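Local atomic coordinates of probable porin (Pseudomonas aeruginosa, PDB entry 4FT6), a protein that probably forms a channel in the outer membrane for small solutes to diffuse through, as a porin of the OprD family. Residues P122-N127 with L280-T285; Q155-S160 with S180-Y185. All blocks are in the same frame, centred on the assembly; numbering follows the deposited sequence.

Interaction 1 of 2, residues P122-N127 with L280-T285; sequences PILLRN and LYIAGT
Leu124 sets CG anti to its backbone N (chi1 -177°), while Ile282 keeps CG1 beside its own N (chi1 -77°). The two side chains then meet branch end to branch end. Leu124 CD1 lies 3.5 Å from Ile282 CD1, and the chains cross at a slant. One residue along, the hydroxyl of Thr285 hydrogen-bonds to a backbone carbonyl, with OG1 2.6 Å from Leu125 O. OG1 sits above the carbonyl plane of Leu125, 61° out of it, so the bond is not aimed at a lone pair. A type II turn from Ile282 to Thr285 presents both residues, closed by Thr285 N to Ile282 O at 3.0 Å. Gly284 takes its third position with positive phi, a conformation that favours glycine. A water donates to Ile123 O at 2.7 Å and accepts a weak bond from Ile282 N. Asn127 OD1 is taken by Gly129 N and Arg162 NH1. These are probably extracellular loops L3 and L7, which in related OprD channels fold into the barrel and narrow the pore. One direct hydrogen bond and a weak water bridge beside a small apolar contact imply that polar and van der Waals forces hold these segments, with no charge pair.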
loop_
_atom_site.group_PDB
_atom_site.type_symbol
_atom_site.label_atom_id
_atom_site.label_comp_id
_atom_site.label_asym_id
_atom_site.label_seq_id
_atom_site.Cartn_x
_atom_site.Cartn_y
_atom_site.Cartn_z
ATOM N N PRO A 122 -4.519 -7.953 3.256
ATOM C CA PRO A 122 -3.847 -8.610 2.124
ATOM C C PRO A 122 -4.742 -8.556 0.900
ATOM O O PRO A 122 -4.291 -8.594 -0.249
ATOM C CB PRO A 122 -3.698 -10.076 2.602
ATOM C CG PRO A 122 -3.945 -10.050 4.103
ATOM C CD PRO A 122 -4.928 -8.931 4.285
ATOM N N ILE A 123 -6.032 -8.457 1.185
ATOM C CA ILE A 123 -7.082 -8.455 0.192
ATOM C C ILE A 123 -7.516 -7.007 -0.124
ATOM O O ILE A 123 -8.284 -6.746 -1.058
ATOM C CB ILE A 123 -8.262 -9.330 0.716
ATOM C CG1 ILE A 123 -8.808 -10.176 -0.415
ATOM C CG2 ILE A 123 -9.348 -8.517 1.496
ATOM C CD1 ILE A 123 -7.778 -11.126 -0.919
ATOM N N LEU A 124 -7.013 -6.062 0.659
ATOM C CA LEU A 124 -7.414 -4.663 0.512
ATOM C C LEU A 124 -6.410 -3.817 1.273
ATOM O O LEU A 124 -6.589 -3.535 2.468
ATOM C CB LEU A 124 -8.838 -4.402 1.045
ATOM C CG LEU A 124 -9.339 -2.959 0.851
ATOM C CD1 LEU A 124 -9.703 -2.703 -0.600
ATOM C CD2 LEU A 124 -10.518 -2.629 1.744
ATOM N N LEU A 125 -5.346 -3.437 0.575
ATOM C CA LEU A 125 -4.221 -2.736 1.177
ATOM C C LEU A 125 -4.307 -1.260 0.805
ATOM O O LEU A 125 -4.099 -0.920 -0.376
ATOM C CB LEU A 125 -2.923 -3.310 0.611
ATOM C CG LEU A 125 -1.786 -3.625 1.578
ATOM C CD1 LEU A 125 -0.428 -3.661 0.851
ATOM C CD2 LEU A 125 -1.792 -2.616 2.701
ATOM N N ARG A 126 -4.591 -0.378 1.772
ATOM C CA ARG A 126 -4.732 1.050 1.434
ATOM C C ARG A 126 -3.421 1.651 0.896
ATOM O O ARG A 126 -2.349 1.422 1.451
ATOM C CB ARG A 126 -5.327 1.881 2.598
ATOM C CG ARG A 126 -4.445 2.110 3.835
ATOM C CD ARG A 126 -3.551 3.333 3.697
ATOM N NE ARG A 126 -2.184 2.950 4.038
ATOM C CZ ARG A 126 -1.581 3.295 5.165
ATOM N NH1 ARG A 126 -2.208 4.066 6.042
ATOM N NH2 ARG A 126 -0.352 2.884 5.404
ATOM N N ASN A 127 -3.507 2.412 -0.189
ATOM C CA ASN A 127 -2.315 3.036 -0.747
ATOM C C ASN A 127 -1.777 4.208 0.083
ATOM O O ASN A 127 -2.543 5.069 0.507
ATOM C CB ASN A 127 -2.606 3.549 -2.154
ATOM C CG ASN A 127 -1.348 3.991 -2.880
ATOM O OD1 ASN A 127 -0.844 5.106 -2.677
ATOM N ND2 ASN A 127 -0.829 3.113 -3.725
ATOM N N LEU A 280 -5.993 -8.783 -10.173
ATOM C CA LEU A 280 -7.208 -8.007 -10.050
ATOM C C LEU A 280 -7.288 -7.493 -8.612
ATOM O O LEU A 280 -7.169 -8.256 -7.652
ATOM C CB LEU A 280 -8.432 -8.873 -10.370
ATOM C CG LEU A 280 -8.504 -9.339 -11.829
ATOM C CD1 LEU A 280 -9.419 -10.565 -12.012
ATOM C CD2 LEU A 280 -8.972 -8.186 -12.715
ATOM N N TYR A 281 -7.469 -6.183 -8.461
ATOM C CA TYR A 281 -7.512 -5.570 -7.134
ATOM C C TYR A 281 -8.307 -4.275 -7.160
ATOM O O TYR A 281 -8.768 -3.820 -8.224
ATOM C CB TYR A 281 -6.095 -5.358 -6.570
ATOM C CG TYR A 281 -5.118 -4.632 -7.485
ATOM C CD1 TYR A 281 -4.539 -5.261 -8.586
ATOM C CD2 TYR A 281 -4.733 -3.329 -7.217
ATOM C CE1 TYR A 281 -3.618 -4.582 -9.411
ATOM C CE2 TYR A 281 -3.826 -2.651 -8.026
ATOM C CZ TYR A 281 -3.272 -3.272 -9.115
ATOM O OH TYR A 281 -2.372 -2.575 -9.889
ATOM N N ILE A 282 -8.474 -3.660 -5.999
ATOM C CA ILE A 282 -9.330 -2.487 -5.969
ATOM C C ILE A 282 -8.591 -1.230 -6.441
ATOM O O ILE A 282 -7.390 -1.054 -6.182
ATOM C CB ILE A 282 -10.067 -2.380 -4.621
ATOM C CG1 ILE A 282 -11.207 -3.392 -4.647
ATOM C CG2 ILE A 282 -10.633 -0.995 -4.386
ATOM C CD1 ILE A 282 -11.639 -3.758 -3.320
ATOM N N ALA A 283 -9.290 -0.400 -7.208
ATOM C CA ALA A 283 -8.677 0.770 -7.847
ATOM C C ALA A 283 -7.844 1.596 -6.863
ATOM O O ALA A 283 -8.349 2.012 -5.818
ATOM C CB ALA A 283 -9.750 1.652 -8.490
ATOM N N GLY A 284 -6.572 1.824 -7.193
ATOM C CA GLY A 284 -5.737 2.742 -6.432
ATOM C C GLY A 284 -5.081 2.091 -5.233
ATOM O O GLY A 284 -4.272 2.697 -4.525
ATOM N N THR A 285 -5.424 0.836 -5.003
ATOM C CA THR A 285 -4.985 0.142 -3.805
ATOM C C THR A 285 -3.594 -0.447 -4.024
ATOM O O THR A 285 -3.132 -0.560 -5.169
ATOM C CB THR A 285 -5.994 -0.970 -3.461
ATOM O OG1 THR A 285 -6.051 -1.176 -2.049
ATOM C CG2 THR A 285 -5.652 -2.262 -4.179
HETATM O O HOH W 1 -7.577 -5.284 -3.211
#

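Interaction 2 of 2, residues Q155-S160 with S180-Y185; sequences QMRSLS and SDRFDY
Met156 and Phe183 form an antiparallel hydrogen-bonded pair. Met156 N reaches Phe183 O at 2.8 Å, and Phe183 N reaches Met156 O at 2.9 Å. Next to it, Gln155 and Asp184 form a non-hydrogen-bonded pair whose side chains lie side by side and point the same way. Gln155 NE2 donates to Asp184 OD1 at 2.9 Å, on the syn lone pair, although the amide and carboxylate planes stand 70° apart. The other end of the amide is gripped by its near neighbour. Arg157 NE (2.7 Å) and NH2 both donate to Gln155 OE1, side-on and in the guanidinium plane. With both ends bonded, the rotation of the amide is fixed. Arg182 runs alongside Arg157, its CZ 3.6 Å above the centre of the Arg157 guanidinium, with the planes 46° apart. Two like charges lie close together here. Arg157 is exposed and also touches a crystal neighbour, so the exact placing of the two ends is doubtful. Ser180 begins an ST turn, its OG accepting from Arg182 N at 3.1 Å. A classic beta bulge at Arg157 and Ser158, opposite Gln137, interrupts the regular pairing on the other edge of the strand. Strand 149-160 lies between strands 135-137 and 139-143 on that edge and strand 183-192 here. Met156 packs on Leu117 and Pro119 of strand 117-121, while Phe183 touches Ala204 and Leu206 of strand 197-206.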
loop_
_atom_site.group_PDB
_atom_site.type_symbol
_atom_site.label_atom_id
_atom_site.label_comp_id
_atom_site.label_asym_id
_atom_site.label_seq_id
_atom_site.Cartn_x
_atom_site.Cartn_y
_atom_site.Cartn_z
ATOM N N GLN A 155 -17.153 -4.751 5.564
ATOM C CA GLN A 155 -17.747 -4.343 4.303
ATOM C C GLN A 155 -17.376 -2.892 4.011
ATOM O O GLN A 155 -17.531 -2.012 4.861
ATOM C CB GLN A 155 -19.283 -4.517 4.331
ATOM C CG GLN A 155 -20.030 -3.609 3.362
ATOM C CD GLN A 155 -21.545 -3.807 3.376
ATOM O OE1 GLN A 155 -22.311 -2.835 3.332
ATOM N NE2 GLN A 155 -21.981 -5.068 3.404
ATOM N N MET A 156 -16.885 -2.641 2.806
ATOM C CA MET A 156 -16.580 -1.285 2.394
ATOM C C MET A 156 -17.591 -0.876 1.332
ATOM O O MET A 156 -18.064 -1.729 0.574
ATOM C CB MET A 156 -15.166 -1.227 1.819
ATOM C CG MET A 156 -14.187 -0.484 2.682
ATOM S SD MET A 156 -13.964 -1.270 4.262
ATOM C CE MET A 156 -12.701 -0.275 5.013
ATOM N N ARG A 157 -17.932 0.412 1.277
ATOM C CA ARG A 157 -18.901 0.909 0.296
ATOM C C ARG A 157 -18.323 1.897 -0.690
ATOM O O ARG A 157 -18.781 1.976 -1.831
ATOM C CB ARG A 157 -20.104 1.534 0.996
ATOM C CG ARG A 157 -20.709 0.567 1.962
ATOM C CD ARG A 157 -22.070 0.954 2.421
ATOM N NE ARG A 157 -22.721 -0.245 2.922
ATOM C CZ ARG A 157 -23.998 -0.322 3.261
ATOM N NH1 ARG A 157 -24.781 0.742 3.156
ATOM N NH2 ARG A 157 -24.483 -1.479 3.696
ATOM N N SER A 158 -17.321 2.647 -0.244
ATOM C CA SER A 158 -16.670 3.626 -1.089
ATOM C C SER A 158 -15.222 3.835 -0.657
ATOM O O SER A 158 -14.807 3.400 0.425
ATOM C CB SER A 158 -17.381 4.947 -0.958
ATOM O OG SER A 158 -17.010 5.501 0.284
ATOM N N LEU A 159 -14.459 4.513 -1.508
ATOM C CA LEU A 159 -13.087 4.865 -1.181
ATOM C C LEU A 159 -12.838 6.336 -1.488
ATOM O O LEU A 159 -13.603 6.962 -2.223
ATOM C CB LEU A 159 -12.109 3.993 -1.966
ATOM C CG LEU A 159 -12.158 4.026 -3.503
ATOM C CD1 LEU A 159 -11.520 5.282 -4.117
ATOM C CD2 LEU A 159 -11.475 2.776 -4.066
ATOM N N SER A 160 -11.754 6.875 -0.949
ATOM C CA SER A 160 -11.274 8.186 -1.356
ATOM C C SER A 160 -9.816 8.031 -1.765
ATOM O O SER A 160 -8.978 7.628 -0.945
ATOM C CB SER A 160 -11.390 9.201 -0.213
ATOM O OG SER A 160 -10.876 10.466 -0.618
ATOM N N SER A 180 -18.941 -0.838 -7.723
ATOM C CA SER A 180 -19.722 -1.530 -6.698
ATOM C C SER A 180 -19.908 -0.747 -5.410
ATOM O O SER A 180 -19.001 -0.048 -4.958
ATOM C CB SER A 180 -19.114 -2.890 -6.377
ATOM O OG SER A 180 -20.017 -3.668 -5.611
ATOM N N ASP A 181 -21.103 -0.899 -4.838
ATOM C CA ASP A 181 -21.468 -0.432 -3.499
ATOM C C ASP A 181 -20.880 -1.323 -2.427
ATOM O O ASP A 181 -20.713 -0.910 -1.289
ATOM C CB ASP A 181 -22.982 -0.572 -3.296
ATOM C CG ASP A 181 -23.750 0.590 -3.812
ATOM O OD1 ASP A 181 -23.990 0.634 -5.034
ATOM O OD2 ASP A 181 -24.156 1.445 -2.992
ATOM N N ARG A 182 -20.619 -2.574 -2.764
ATOM C CA ARG A 182 -20.411 -3.539 -1.702
ATOM C C ARG A 182 -19.152 -4.378 -1.867
ATOM O O ARG A 182 -19.026 -5.184 -2.801
ATOM C CB ARG A 182 -21.672 -4.412 -1.543
ATOM C CG ARG A 182 -22.375 -4.237 -0.192
ATOM C CD ARG A 182 -23.806 -3.771 -0.311
ATOM N NE ARG A 182 -23.949 -2.396 0.158
ATOM C CZ ARG A 182 -25.064 -1.685 0.070
ATOM N NH1 ARG A 182 -26.145 -2.213 -0.471
ATOM N NH2 ARG A 182 -25.091 -0.449 0.514
ATOM N N PHE A 183 -18.211 -4.174 -0.950
ATOM C CA PHE A 183 -17.025 -5.013 -0.889
ATOM C C PHE A 183 -17.000 -5.748 0.453
ATOM O O PHE A 183 -16.731 -5.126 1.492
ATOM C CB PHE A 183 -15.750 -4.175 -1.066
ATOM C CG PHE A 183 -14.469 -4.979 -0.966
ATOM C CD1 PHE A 183 -14.043 -5.781 -2.026
ATOM C CD2 PHE A 183 -13.690 -4.943 0.186
ATOM C CE1 PHE A 183 -12.843 -6.540 -1.932
ATOM C CE2 PHE A 183 -12.487 -5.683 0.282
ATOM C CZ PHE A 183 -12.067 -6.481 -0.782
ATOM N N ASP A 184 -17.281 -7.059 0.430
ATOM C CA ASP A 184 -17.360 -7.876 1.644
ATOM C C ASP A 184 -16.178 -8.835 1.739
ATOM O O ASP A 184 -15.796 -9.478 0.749
ATOM C CB ASP A 184 -18.663 -8.684 1.659
ATOM C CG ASP A 184 -19.901 -7.808 1.741
ATOM O OD1 ASP A 184 -20.112 -7.181 2.799
ATOM O OD2 ASP A 184 -20.673 -7.758 0.761
ATOM N N TYR A 185 -15.598 -8.937 2.932
ATOM C CA TYR A 185 -14.476 -9.850 3.139
ATOM C C TYR A 185 -14.560 -10.624 4.455
ATOM O O TYR A 185 -15.291 -10.254 5.380
ATOM C CB TYR A 185 -13.146 -9.094 3.086
ATOM C CG TYR A 185 -12.939 -8.144 4.247
ATOM C CD1 TYR A 185 -13.481 -6.861 4.235
ATOM C CD2 TYR A 185 -12.210 -8.527 5.359
ATOM C CE1 TYR A 185 -13.281 -5.980 5.309
ATOM C CE2 TYR A 185 -12.009 -7.658 6.431
ATOM C CZ TYR A 185 -12.547 -6.391 6.401
ATOM O OH TYR A 185 -12.335 -5.549 7.470
#

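Overall arrangement
After the first wall strands the chain runs through strands 110-114 and 117-121 to 122-127, in a loop before strand 135-137. It rejoins the wall at strands 135-137 and 139-143 and comes to 155-160. A 19-residue excursion follows, and interaction 2 closes it as a local antiparallel pairing with 180-185. The chain then builds several more wall strands before 280-285 returns to 122-127, closing the much longer loop of interaction 1. Interaction 2 is nested inside that loop. The two also touch: Ile282 CD1 lies 3.3 Å from Phe183 CE1, and Leu159 packs against Ile282 and Ala283. Together they join two loops, probably folded into the barrel, to each other and to wall strands 149-160 and 183-192.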